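Long-range contacts in dextranase (Pseudarthrobacter oxydans, PDB 6NZS), which hydrolyses internal alpha-1,6-glucosidic linkages of dextran, as a glycoside hydrolase of family 49: residues 210-215 with 228-233; 214-219 with 235-240; 220-225 with 243-248; 252-257 with 264-269; 282-287 with 313-318. All blocks are in the same frame, centred on the assembly; numbering follows the deposited sequence.

Contact 1. Residues 210-215 with 228-233; sequences SIHYPA and EIIYFK
Ile211 and His212 pair in parallel with Ile229 and Ile230. The amide of His212 reaches Ile229 O at 2.8 Å, and the amide of Tyr231 reaches His212 O at 2.9 Å. At the start of the ladder the grip passes to side chains. Ser210 OG, set between its own N and carbonyl carbon (chi1 57°), accepts from Glu228 N at 2.9 Å, while Glu228 OE1 takes Ser210 N at 3.1 Å on its anti side, somewhat out of the carboxylate plane. A leucine at Glu228 would probably leave Ser210 N without its acceptor and the start of the ladder held by the serine hydroxyl and weak backbone bonds. The pairing joins the first coil of the right-handed parallel beta-helix of the family to the next, and strand 253-256 carries on the stacking beyond 229-232. On the face bearing Ile211 and Ile229, the branch methyl Ile211 CG2 lies beside Tyr231 CB at 3.5 Å, and Tyr213 CE2 sits over one face of the Tyr231 ring, the two planes 52° apart. Tyr213 OH bonds to Glu206. Pro214, which has no amide hydrogen for the ladder, ends the pairing and lays CG over the Phe232 ring face, 3.7 Å from CE2.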
# COMPACT_ATOMS: atom_id res chain seq x y z
N SER A 210 -18.09 11.60 -24.90
CA SER A 210 -17.17 11.36 -26.00
C SER A 210 -15.94 10.62 -25.48
O SER A 210 -15.47 10.88 -24.36
CB SER A 210 -16.76 12.67 -26.67
OG SER A 210 -16.17 13.56 -25.74
N ILE A 211 -15.43 9.69 -26.28
CA ILE A 211 -14.35 8.80 -25.86
C ILE A 211 -13.19 8.87 -26.85
O ILE A 211 -13.39 8.73 -28.07
CB ILE A 211 -14.82 7.34 -25.73
CG1 ILE A 211 -15.95 7.23 -24.71
CG2 ILE A 211 -13.65 6.45 -25.32
CD1 ILE A 211 -16.55 5.84 -24.64
N HIS A 212 -11.98 9.05 -26.33
CA HIS A 212 -10.75 8.85 -27.07
C HIS A 212 -10.17 7.49 -26.69
O HIS A 212 -10.00 7.20 -25.50
CB HIS A 212 -9.74 9.95 -26.72
CG HIS A 212 -8.38 9.72 -27.29
ND1 HIS A 212 -8.11 9.81 -28.64
CD2 HIS A 212 -7.21 9.39 -26.70
CE1 HIS A 212 -6.83 9.55 -28.86
NE2 HIS A 212 -6.26 9.29 -27.69
N TYR A 213 -9.87 6.67 -27.70
CA TYR A 213 -9.26 5.35 -27.49
C TYR A 213 -7.83 5.39 -27.98
O TYR A 213 -7.58 5.33 -29.20
CB TYR A 213 -10.03 4.28 -28.28
CG TYR A 213 -11.49 4.11 -27.95
CD1 TYR A 213 -12.46 4.81 -28.65
CD2 TYR A 213 -11.89 3.21 -26.97
CE1 TYR A 213 -13.80 4.64 -28.36
CE2 TYR A 213 -13.22 3.04 -26.68
CZ TYR A 213 -14.17 3.75 -27.38
OH TYR A 213 -15.50 3.57 -27.09
N PRO A 214 -6.84 5.48 -27.10
CA PRO A 214 -5.44 5.46 -27.57
C PRO A 214 -5.11 4.15 -28.27
O PRO A 214 -5.61 3.08 -27.90
CB PRO A 214 -4.63 5.63 -26.28
CG PRO A 214 -5.56 6.31 -25.34
CD PRO A 214 -6.93 5.76 -25.66
N ALA A 215 -4.28 4.23 -29.30
CA ALA A 215 -3.74 3.04 -29.91
C ALA A 215 -2.58 2.51 -29.08
O ALA A 215 -1.91 3.27 -28.37
CB ALA A 215 -3.23 3.35 -31.32
N GLU A 228 -14.12 13.56 -23.62
CA GLU A 228 -14.39 13.58 -22.19
C GLU A 228 -13.79 12.39 -21.46
O GLU A 228 -13.58 12.46 -20.24
CB GLU A 228 -15.90 13.56 -21.95
CG GLU A 228 -16.63 14.82 -22.39
CD GLU A 228 -18.13 14.65 -22.24
OE1 GLU A 228 -18.74 14.03 -23.13
OE2 GLU A 228 -18.69 15.11 -21.22
N ILE A 229 -13.54 11.29 -22.17
CA ILE A 229 -13.14 10.02 -21.56
C ILE A 229 -11.97 9.48 -22.35
O ILE A 229 -12.00 9.46 -23.59
CB ILE A 229 -14.31 9.02 -21.61
CG1 ILE A 229 -15.52 9.56 -20.85
CG2 ILE A 229 -13.88 7.64 -21.08
CD1 ILE A 229 -16.81 8.86 -21.20
N ILE A 230 -10.94 9.02 -21.65
CA ILE A 230 -9.82 8.31 -22.27
C ILE A 230 -9.94 6.85 -21.86
O ILE A 230 -9.90 6.54 -20.66
CB ILE A 230 -8.46 8.91 -21.87
CG1 ILE A 230 -8.41 10.39 -22.24
CG2 ILE A 230 -7.34 8.14 -22.55
CD1 ILE A 230 -7.20 11.12 -21.68
N TYR A 231 -10.11 5.97 -22.84
CA TYR A 231 -10.44 4.57 -22.62
C TYR A 231 -9.30 3.74 -23.19
O TYR A 231 -9.10 3.71 -24.41
CB TYR A 231 -11.75 4.26 -23.36
CG TYR A 231 -12.36 2.89 -23.15
CD1 TYR A 231 -11.69 1.73 -23.49
CD2 TYR A 231 -13.65 2.78 -22.64
CE1 TYR A 231 -12.27 0.49 -23.31
CE2 TYR A 231 -14.24 1.54 -22.45
CZ TYR A 231 -13.54 0.40 -22.79
OH TYR A 231 -14.13 -0.84 -22.61
N PHE A 232 -8.56 3.05 -22.31
CA PHE A 232 -7.47 2.19 -22.73
C PHE A 232 -8.00 0.77 -22.87
O PHE A 232 -8.31 0.11 -21.88
CB PHE A 232 -6.32 2.23 -21.73
CG PHE A 232 -5.54 3.51 -21.74
CD1 PHE A 232 -5.93 4.57 -20.93
CD2 PHE A 232 -4.41 3.65 -22.53
CE1 PHE A 232 -5.21 5.76 -20.92
CE2 PHE A 232 -3.68 4.84 -22.52
CZ PHE A 232 -4.09 5.89 -21.72
N LYS A 233 -8.12 0.30 -24.11
CA LYS A 233 -8.50 -1.07 -24.37
C LYS A 233 -7.36 -1.99 -23.93
O LYS A 233 -6.24 -1.54 -23.70
CB LYS A 233 -8.78 -1.25 -25.87
CG LYS A 233 -10.06 -0.57 -26.33
CD LYS A 233 -10.44 -0.94 -27.75
CE LYS A 233 -9.50 -0.31 -28.76
NZ LYS A 233 -9.87 -0.69 -30.16
O HOH W 1 -7.80 2.16 -26.31

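Contact 2. Residues 214-219 with 235-240; sequences PAEGEV and GTYSMG
Glu216 OE1 accepts the amide of Thr236 at 2.9 Å, the N-H arriving on the anti side of the carboxylate and tilted out of its plane. The carboxylate thus stands in for a backbone carbonyl just ahead of a parallel ladder of the kind that joins successive coils of a beta-helix. Three backbone bonds follow, from Gly217 N to Thr236 O, Ser238 N to Gly217 O and Val219 N to Ser238 O. Glycine suits the start of each strand: the backbone angles of Gly217 and Gly235 would jam a CB against the preceding carbonyl, and at Gly235 it would also strike Glu216 CD. The Tyr237 ring packs against the loop 214-216, its CG beside the backbone N (chi1 -48°), and presents an edge to two carbonyls, with CE2 3.4 Å from Pro214 O and CD2 3.3 Å from Ala215 O. Its hydroxyl bonds to Lys233 O and receives a water that also donates to Pro214 O. A leucine at Tyr237 would probably leave that water and Lys233 O without their hydroxyl partner and open a gap beside that loop. Phe232 meets the same ring edge-to-face, and Val219 CG2 rests 4.0 Å from Tyr237 CB and 3.8 Å from Met239 CG.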
# COMPACT_ATOMS: atom_id res chain seq x y z
N PRO A 214 -6.84 5.48 -27.10
CA PRO A 214 -5.44 5.46 -27.57
C PRO A 214 -5.11 4.15 -28.27
O PRO A 214 -5.61 3.08 -27.90
CB PRO A 214 -4.63 5.63 -26.28
CG PRO A 214 -5.56 6.31 -25.34
CD PRO A 214 -6.93 5.76 -25.66
N ALA A 215 -4.28 4.23 -29.30
CA ALA A 215 -3.74 3.04 -29.91
C ALA A 215 -2.58 2.51 -29.08
O ALA A 215 -1.91 3.27 -28.37
CB ALA A 215 -3.23 3.35 -31.32
N GLU A 216 -2.35 1.21 -29.16
CA GLU A 216 -1.20 0.63 -28.48
C GLU A 216 0.09 1.28 -28.96
O GLU A 216 0.20 1.72 -30.11
CB GLU A 216 -1.13 -0.87 -28.75
CG GLU A 216 -2.18 -1.68 -28.02
CD GLU A 216 -1.88 -3.16 -28.05
OE1 GLU A 216 -1.01 -3.60 -27.26
OE2 GLU A 216 -2.50 -3.87 -28.86
N GLY A 217 1.07 1.35 -28.07
CA GLY A 217 2.34 1.97 -28.38
C GLY A 217 2.56 3.27 -27.63
O GLY A 217 2.04 3.46 -26.53
N GLU A 218 3.33 4.17 -28.23
CA GLU A 218 3.62 5.45 -27.59
C GLU A 218 2.35 6.27 -27.43
O GLU A 218 1.56 6.42 -28.38
CB GLU A 218 4.63 6.22 -28.45
CG GLU A 218 4.87 7.65 -27.99
CD GLU A 218 5.83 8.41 -28.90
OE1 GLU A 218 6.19 7.88 -29.98
OE2 GLU A 218 6.22 9.54 -28.54
N VAL A 219 2.14 6.80 -26.23
CA VAL A 219 1.00 7.66 -25.93
C VAL A 219 1.57 8.92 -25.27
O VAL A 219 1.72 9.00 -24.04
CB VAL A 219 -0.05 6.98 -25.04
CG1 VAL A 219 -0.81 5.95 -25.85
CG2 VAL A 219 0.58 6.31 -23.83
N GLY A 235 -4.18 -4.09 -23.97
CA GLY A 235 -3.00 -3.80 -24.76
C GLY A 235 -1.96 -3.12 -23.90
O GLY A 235 -2.12 -2.97 -22.69
N THR A 236 -0.87 -2.70 -24.54
CA THR A 236 0.24 -2.05 -23.85
C THR A 236 0.48 -0.66 -24.41
O THR A 236 0.47 -0.47 -25.63
CB THR A 236 1.52 -2.89 -23.96
OG1 THR A 236 1.30 -4.17 -23.35
CG2 THR A 236 2.71 -2.19 -23.29
N TYR A 237 0.71 0.30 -23.51
CA TYR A 237 0.86 1.71 -23.85
C TYR A 237 2.03 2.29 -23.08
O TYR A 237 2.28 1.90 -21.93
CB TYR A 237 -0.43 2.49 -23.51
CG TYR A 237 -1.69 1.81 -24.03
CD1 TYR A 237 -2.31 0.80 -23.31
CD2 TYR A 237 -2.25 2.20 -25.24
CE1 TYR A 237 -3.45 0.17 -23.79
CE2 TYR A 237 -3.40 1.60 -25.72
CZ TYR A 237 -4.00 0.58 -24.99
OH TYR A 237 -5.14 -0.01 -25.49
N SER A 238 2.75 3.23 -23.70
CA SER A 238 3.99 3.75 -23.14
C SER A 238 4.01 5.27 -23.22
O SER A 238 3.94 5.83 -24.32
CB SER A 238 5.20 3.18 -23.89
OG SER A 238 6.39 3.84 -23.49
N MET A 239 4.13 5.94 -22.07
CA MET A 239 4.31 7.39 -22.05
C MET A 239 5.77 7.81 -22.13
O MET A 239 6.05 8.97 -22.47
CB MET A 239 3.68 8.00 -20.79
CG MET A 239 2.15 7.97 -20.77
SD MET A 239 1.47 8.98 -19.44
CE MET A 239 -0.15 8.24 -19.24
N GLY A 240 6.69 6.91 -21.83
CA GLY A 240 8.11 7.21 -21.82
C GLY A 240 8.58 7.75 -20.48
O GLY A 240 7.79 8.10 -19.59
O HOH W 2 -5.74 0.12 -28.23

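Contact 3. Residues 220-225 with 243-248; sequences TNLNAV and YHAVLP
Asn223 OD1 gathers the polar bonds: Tyr243 OH donates to it at 2.7 Å and Val246 N at 2.9 Å, from opposite faces of the amide plane and neither on a lone pair. With CG beside its backbone N (chi1 -66°), the short asparagine side chain reaches across and offers the strand amide of Val246 a carbonyl oxygen, where a neighbouring strand would offer a backbone one. Tyr243 OH also takes a weak bond from Leu222 N at 3.3 Å. Waters extend the network, one joining Asn223 O to Val246 O, another Asn223 ND2 to His244 O, a third Thr220 O, Asn223 N and Tyr243 OH. The segment 220-225 is a loop with a 3-10 piece at 222-223, lying beside strand 245-247, an outermost strand of its parallel sheet in the beta-helix. In a CH-pi contact, Thr220 CA sits over one face of the Tyr243 ring, 3.6 Å from CE2. In the apolar packing, Leu222 CD1 packs against Ala245 CB, where a small residue suits, and Val225 CG2 meets Pro248 CG, both at 4.0 Å; Leu222 also touches Phe266 and Phe232.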
# COMPACT_ATOMS: atom_id res chain seq x y z
N THR A 220 1.92 9.91 -26.08
CA THR A 220 2.47 11.16 -25.59
C THR A 220 1.63 12.35 -26.03
O THR A 220 2.08 13.50 -25.91
CB THR A 220 3.92 11.33 -26.04
OG1 THR A 220 4.00 11.12 -27.45
CG2 THR A 220 4.82 10.30 -25.33
N ASN A 221 0.42 12.10 -26.53
CA ASN A 221 -0.45 13.13 -27.10
C ASN A 221 -1.68 13.39 -26.25
O ASN A 221 -2.61 14.07 -26.71
CB ASN A 221 -0.86 12.72 -28.51
CG ASN A 221 -1.64 11.41 -28.55
OD1 ASN A 221 -1.64 10.64 -27.58
ND2 ASN A 221 -2.32 11.16 -29.66
N LEU A 222 -1.72 12.88 -25.02
CA LEU A 222 -2.95 12.95 -24.24
C LEU A 222 -3.26 14.35 -23.73
O LEU A 222 -4.41 14.62 -23.35
CB LEU A 222 -2.90 11.96 -23.07
CG LEU A 222 -2.79 10.49 -23.49
CD1 LEU A 222 -2.79 9.59 -22.25
CD2 LEU A 222 -3.91 10.09 -24.43
N ASN A 223 -2.28 15.26 -23.69
CA ASN A 223 -2.55 16.60 -23.20
C ASN A 223 -3.51 17.37 -24.11
O ASN A 223 -4.16 18.30 -23.64
CB ASN A 223 -1.25 17.42 -23.07
CG ASN A 223 -0.31 16.87 -22.01
OD1 ASN A 223 -0.49 15.76 -21.49
ND2 ASN A 223 0.71 17.65 -21.68
N ALA A 224 -3.61 16.99 -25.38
CA ALA A 224 -4.41 17.72 -26.35
C ALA A 224 -5.65 16.95 -26.80
O ALA A 224 -6.25 17.31 -27.82
CB ALA A 224 -3.57 18.14 -27.56
N VAL A 225 -6.05 15.91 -26.07
CA VAL A 225 -7.31 15.24 -26.40
C VAL A 225 -8.48 16.17 -26.10
O VAL A 225 -8.46 16.93 -25.13
CB VAL A 225 -7.45 13.89 -25.67
CG1 VAL A 225 -6.32 12.94 -26.05
CG2 VAL A 225 -7.53 14.08 -24.17
N TYR A 243 7.67 12.01 -20.03
CA TYR A 243 6.35 12.58 -20.21
C TYR A 243 5.39 11.89 -19.26
O TYR A 243 5.50 10.68 -19.04
CB TYR A 243 5.86 12.40 -21.66
CG TYR A 243 4.37 12.66 -21.87
CD1 TYR A 243 3.89 13.96 -22.07
CD2 TYR A 243 3.45 11.62 -21.91
CE1 TYR A 243 2.53 14.19 -22.27
CE2 TYR A 243 2.10 11.85 -22.10
CZ TYR A 243 1.65 13.13 -22.29
OH TYR A 243 0.29 13.36 -22.49
N HIS A 244 4.48 12.67 -18.69
CA HIS A 244 3.28 12.14 -18.07
C HIS A 244 2.10 12.97 -18.55
O HIS A 244 2.26 14.11 -18.97
CB HIS A 244 3.37 12.08 -16.54
CG HIS A 244 3.29 13.42 -15.86
ND1 HIS A 244 4.02 14.51 -16.27
CD2 HIS A 244 2.58 13.82 -14.78
CE1 HIS A 244 3.76 15.54 -15.48
NE2 HIS A 244 2.89 15.15 -14.56
N ALA A 245 0.92 12.36 -18.51
CA ALA A 245 -0.28 12.96 -19.10
C ALA A 245 -0.82 14.04 -18.18
O ALA A 245 -1.30 13.74 -17.07
CB ALA A 245 -1.32 11.88 -19.36
N VAL A 246 -0.76 15.29 -18.63
CA VAL A 246 -1.34 16.42 -17.92
C VAL A 246 -2.62 16.76 -18.67
O VAL A 246 -2.57 17.31 -19.78
CB VAL A 246 -0.37 17.60 -17.85
CG1 VAL A 246 -0.99 18.78 -17.13
CG2 VAL A 246 0.94 17.17 -17.17
N LEU A 247 -3.76 16.41 -18.09
CA LEU A 247 -5.01 16.26 -18.82
C LEU A 247 -5.76 17.59 -18.93
O LEU A 247 -5.77 18.39 -17.99
CB LEU A 247 -5.91 15.23 -18.14
CG LEU A 247 -5.33 13.81 -18.10
CD1 LEU A 247 -6.19 12.87 -17.28
CD2 LEU A 247 -5.12 13.27 -19.50
N PRO A 248 -6.39 17.79 -20.09
CA PRO A 248 -7.12 19.03 -20.35
C PRO A 248 -8.46 19.05 -19.63
O PRO A 248 -8.92 18.01 -19.12
CB PRO A 248 -7.31 19.00 -21.88
CG PRO A 248 -7.32 17.55 -22.22
CD PRO A 248 -6.34 16.91 -21.27
O HOH W 3 0.49 15.54 -24.86
O HOH W 4 -3.59 19.44 -21.18
O HOH W 5 2.92 16.67 -19.98

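Contact 4. Residues 252-257 with 264-269; sequences KWVYLA and GAFRFL
Over one face of the Phe266 ring lies Val254 CG1, 4.1 Å from the ring centroid and 20° off its normal, a CH-pi contact displaced toward the rim. The Phe268 ring is met differently: Val254 CG2 comes obliquely to its CZ at 3.8 Å, and the backbone N of Trp253 stands near the ring plane at the edge, 4.5 Å from CE2. A beta-branched residue suits this place, since with CG1 anti to the backbone N (chi1 169°) the two methyls part, one for each phenylalanine. The axes of strands 253-256 and 266-268 approach to 10.1 Å and run nearly antiparallel (160°), with no backbone bonds between them, because the strands belong to different walls of the beta-helix and face each other across its hydrophobic interior. Phenylalanines suit that span, being long enough to reach the valine on the far wall. The same interior takes in Leu247, which touches Val254 and Phe268, while the ring of Phe268 stacks on Phe318 one coil on, and Phe266 leans on Met239.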
# COMPACT_ATOMS: atom_id res chain seq x y z
N LYS A 252 -12.90 13.88 -17.90
CA LYS A 252 -13.48 13.59 -16.60
C LYS A 252 -13.27 12.14 -16.17
O LYS A 252 -13.59 11.80 -15.03
CB LYS A 252 -14.99 13.90 -16.61
CG LYS A 252 -15.79 13.01 -17.56
CD LYS A 252 -17.25 13.45 -17.70
CE LYS A 252 -18.04 12.41 -18.50
NZ LYS A 252 -19.46 12.81 -18.73
N TRP A 253 -12.75 11.29 -17.05
CA TRP A 253 -12.70 9.86 -16.78
C TRP A 253 -11.53 9.25 -17.53
O TRP A 253 -11.41 9.44 -18.75
CB TRP A 253 -14.01 9.23 -17.26
CG TRP A 253 -14.35 7.85 -16.75
CD1 TRP A 253 -13.49 6.91 -16.22
CD2 TRP A 253 -15.65 7.26 -16.73
NE1 TRP A 253 -14.20 5.78 -15.87
CE2 TRP A 253 -15.52 5.97 -16.17
CE3 TRP A 253 -16.92 7.71 -17.12
CZ2 TRP A 253 -16.62 5.12 -16.00
CZ3 TRP A 253 -18.00 6.87 -16.96
CH2 TRP A 253 -17.85 5.59 -16.41
N VAL A 254 -10.67 8.52 -16.82
CA VAL A 254 -9.66 7.66 -17.42
C VAL A 254 -10.01 6.23 -17.05
O VAL A 254 -10.21 5.92 -15.87
CB VAL A 254 -8.24 8.03 -16.93
CG1 VAL A 254 -7.25 6.96 -17.36
CG2 VAL A 254 -7.85 9.40 -17.48
N TYR A 255 -10.13 5.37 -18.06
CA TYR A 255 -10.54 3.98 -17.86
C TYR A 255 -9.43 3.07 -18.37
O TYR A 255 -8.99 3.19 -19.51
CB TYR A 255 -11.85 3.68 -18.61
CG TYR A 255 -12.26 2.24 -18.45
CD1 TYR A 255 -12.71 1.75 -17.23
CD2 TYR A 255 -12.18 1.36 -19.52
CE1 TYR A 255 -13.06 0.42 -17.07
CE2 TYR A 255 -12.54 0.02 -19.37
CZ TYR A 255 -12.97 -0.44 -18.15
OH TYR A 255 -13.32 -1.77 -17.99
N LEU A 256 -8.99 2.15 -17.51
CA LEU A 256 -7.99 1.14 -17.86
C LEU A 256 -8.70 -0.20 -17.87
O LEU A 256 -9.04 -0.74 -16.81
CB LEU A 256 -6.84 1.12 -16.85
CG LEU A 256 -6.16 2.44 -16.49
CD1 LEU A 256 -4.98 2.17 -15.57
CD2 LEU A 256 -5.69 3.17 -17.72
N ALA A 257 -8.93 -0.75 -19.06
CA ALA A 257 -9.65 -2.00 -19.16
C ALA A 257 -8.85 -3.12 -18.49
O ALA A 257 -7.62 -3.04 -18.39
CB ALA A 257 -9.87 -2.36 -20.62
N GLY A 264 3.06 4.94 -17.37
CA GLY A 264 2.84 6.38 -17.33
C GLY A 264 2.20 6.81 -16.02
O GLY A 264 2.24 6.09 -15.02
N ALA A 265 1.64 8.02 -16.04
CA ALA A 265 1.05 8.66 -14.87
C ALA A 265 0.09 9.73 -15.37
O ALA A 265 0.18 10.17 -16.52
CB ALA A 265 2.12 9.28 -13.96
N PHE A 266 -0.84 10.14 -14.51
CA PHE A 266 -1.90 11.05 -14.91
C PHE A 266 -2.01 12.19 -13.91
O PHE A 266 -2.04 11.96 -12.70
CB PHE A 266 -3.25 10.35 -15.00
CG PHE A 266 -3.36 9.39 -16.15
CD1 PHE A 266 -3.61 9.85 -17.43
CD2 PHE A 266 -3.20 8.03 -15.95
CE1 PHE A 266 -3.70 8.97 -18.49
CE2 PHE A 266 -3.30 7.14 -17.01
CZ PHE A 266 -3.55 7.62 -18.29
N ARG A 267 -2.12 13.41 -14.43
CA ARG A 267 -2.42 14.57 -13.62
C ARG A 267 -3.65 15.25 -14.21
O ARG A 267 -3.65 15.62 -15.39
CB ARG A 267 -1.26 15.56 -13.60
CG ARG A 267 -1.65 16.86 -12.92
CD ARG A 267 -0.45 17.74 -12.63
NE ARG A 267 -0.88 18.97 -11.98
CZ ARG A 267 -0.06 19.98 -11.68
NH1 ARG A 267 1.23 19.89 -11.98
NH2 ARG A 267 -0.54 21.07 -11.09
N PHE A 268 -4.68 15.39 -13.39
CA PHE A 268 -5.83 16.22 -13.76
C PHE A 268 -5.48 17.62 -13.28
O PHE A 268 -5.69 17.98 -12.12
CB PHE A 268 -7.11 15.69 -13.11
CG PHE A 268 -7.62 14.40 -13.71
CD1 PHE A 268 -7.05 13.18 -13.39
CD2 PHE A 268 -8.70 14.42 -14.58
CE1 PHE A 268 -7.55 11.99 -13.92
CE2 PHE A 268 -9.21 13.24 -15.11
CZ PHE A 268 -8.63 12.03 -14.79
N LEU A 269 -4.93 18.41 -14.20
CA LEU A 269 -4.42 19.74 -13.86
C LEU A 269 -5.53 20.69 -13.48
O LEU A 269 -5.34 21.55 -12.61
CB LEU A 269 -3.64 20.29 -15.06
CG LEU A 269 -3.16 21.73 -15.00
CD1 LEU A 269 -1.89 21.83 -14.21
CD2 LEU A 269 -2.96 22.27 -16.41

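Contact 5. Residues 282-287 with 313-318; sequences GVLSGE and VKMLQF
Met315 CE presses against the backbone turn at Ser285 and Gly286, 3.4 Å from Gly286 N and 3.7 Å from Ser285 C, and this is the tight part of the contact. The methionine chain is bent at chi2 and chi3 (-59° and -65°), curling its methyl against the backbone of 285-286 while SD lies 3.8 Å from Gly286 CA. A flexible, unbranched side chain suits such a confined curve, and Gly286 is the residue that permits it, since a CB there would clash with SD. Beside it, Leu284 and Met315 lie alongside, pointing opposite ways, with Leu284 CG 3.8 Å from CE. The packing is looser toward Leu316, where only the methyl ends of Leu284 CD2 and Leu316 CD2 meet, at 4.0 Å. The solvent side is limited to the partly exposed Glu287, to which the buried Ser285 bonds: Ser285 OG accepts the amide of Glu287 at 3.2 Å, an ST turn, and donates to Glu287 OE1 at 2.6 Å on its anti lone pair. Glu287 points away from 313-318 and bonds to Tyr261 through OE1. Leucine and methionine fill the buried interior of the beta-helix. Strand 283-285 pairs with 260-263 and 325-335, and strand 316-320 lies between 266-268 and 342-346; Phe266 touches both Leu284 and Leu316, and Val334 packs on Met315.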
# COMPACT_ATOMS: atom_id res chain seq x y z
N GLY A 282 -7.20 -2.50 -14.98
CA GLY A 282 -5.91 -2.50 -15.65
C GLY A 282 -4.78 -2.06 -14.73
O GLY A 282 -4.94 -1.89 -13.52
N VAL A 283 -3.60 -1.88 -15.34
CA VAL A 283 -2.37 -1.54 -14.62
C VAL A 283 -1.86 -0.18 -15.10
O VAL A 283 -1.81 0.08 -16.31
CB VAL A 283 -1.28 -2.61 -14.82
CG1 VAL A 283 0.01 -2.22 -14.10
CG2 VAL A 283 -1.77 -3.96 -14.34
N LEU A 284 -1.47 0.66 -14.15
CA LEU A 284 -0.75 1.91 -14.41
C LEU A 284 0.60 1.76 -13.73
O LEU A 284 0.67 1.69 -12.50
CB LEU A 284 -1.52 3.10 -13.84
CG LEU A 284 -0.90 4.48 -14.08
CD1 LEU A 284 -0.88 4.80 -15.56
CD2 LEU A 284 -1.65 5.56 -13.30
N SER A 285 1.68 1.73 -14.52
CA SER A 285 3.02 1.44 -14.00
C SER A 285 3.94 2.64 -14.19
O SER A 285 4.00 3.21 -15.29
CB SER A 285 3.62 0.24 -14.73
OG SER A 285 4.96 0.08 -14.32
N GLY A 286 4.67 3.00 -13.14
CA GLY A 286 5.63 4.08 -13.21
C GLY A 286 7.05 3.62 -13.51
O GLY A 286 8.01 4.36 -13.26
N GLU A 287 7.17 2.40 -14.06
CA GLU A 287 8.47 1.75 -14.22
C GLU A 287 9.45 2.55 -15.07
O GLU A 287 10.67 2.39 -14.91
CB GLU A 287 8.25 0.36 -14.84
CG GLU A 287 7.75 0.39 -16.27
CD GLU A 287 7.19 -0.95 -16.71
OE1 GLU A 287 6.11 -1.33 -16.22
OE2 GLU A 287 7.83 -1.63 -17.54
N VAL A 313 7.11 13.57 -10.14
CA VAL A 313 5.99 12.87 -10.78
C VAL A 313 5.22 12.06 -9.75
O VAL A 313 5.79 11.26 -9.00
CB VAL A 313 6.51 11.98 -11.92
CG1 VAL A 313 5.37 11.12 -12.48
CG2 VAL A 313 7.15 12.80 -13.01
N LYS A 314 3.91 12.29 -9.70
CA LYS A 314 2.99 11.49 -8.90
C LYS A 314 2.24 10.58 -9.85
O LYS A 314 2.03 10.91 -11.02
CB LYS A 314 2.00 12.40 -8.18
CG LYS A 314 2.65 13.61 -7.50
CD LYS A 314 3.51 13.19 -6.31
CE LYS A 314 3.80 14.38 -5.38
NZ LYS A 314 4.50 15.49 -6.10
N MET A 315 1.85 9.40 -9.36
CA MET A 315 1.13 8.49 -10.26
C MET A 315 -0.25 9.04 -10.61
O MET A 315 -0.69 8.94 -11.76
CB MET A 315 1.05 7.09 -9.66
CG MET A 315 2.41 6.39 -9.53
SD MET A 315 3.30 6.18 -11.09
CE MET A 315 2.20 5.05 -11.94
N LEU A 316 -0.93 9.65 -9.63
CA LEU A 316 -2.23 10.26 -9.81
C LEU A 316 -2.27 11.56 -9.02
O LEU A 316 -1.96 11.57 -7.83
CB LEU A 316 -3.35 9.33 -9.32
CG LEU A 316 -3.53 8.02 -10.08
CD1 LEU A 316 -4.48 7.12 -9.32
CD2 LEU A 316 -4.01 8.27 -11.50
N GLN A 317 -2.68 12.64 -9.68
CA GLN A 317 -2.77 13.94 -9.01
C GLN A 317 -4.01 14.67 -9.49
O GLN A 317 -4.35 14.61 -10.68
CB GLN A 317 -1.52 14.80 -9.27
CG GLN A 317 -1.66 16.23 -8.76
CD GLN A 317 -0.34 16.95 -8.69
OE1 GLN A 317 0.72 16.33 -8.70
NE2 GLN A 317 -0.40 18.28 -8.61
N PHE A 318 -4.68 15.35 -8.56
CA PHE A 318 -5.90 16.08 -8.84
C PHE A 318 -5.82 17.47 -8.24
O PHE A 318 -5.04 17.73 -7.32
CB PHE A 318 -7.11 15.36 -8.26
CG PHE A 318 -7.39 14.05 -8.92
CD1 PHE A 318 -6.74 12.90 -8.52
CD2 PHE A 318 -8.29 13.98 -9.96
CE1 PHE A 318 -7.00 11.69 -9.14
CE2 PHE A 318 -8.55 12.79 -10.59
CZ PHE A 318 -7.91 11.64 -10.18

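How the contacts relate
From the N-terminal side, contact 1 closes a loop of twelve residues between 215 and 228 and starts the coil stacking. Contact 2 shares Pro214 and Ala215 with it, opens before contact 1 has closed and closes after it, continuing the ladder along the next strands. Contact 3 crosses both, since 220-225 lies between the two segments of each and 243-248 after both; Leu222 and Val225 pack on Phe232 and Ile230, and Met239 touches Thr220. Contact 4 closes a loop of six residues and contact 5 one of twenty-five, in series after the others. Contact 4 spans the interior to strand 266-268, which neighbours both 245-247 of contact 3 and 316-320 of contact 5, so successive coils are tied wall to wall.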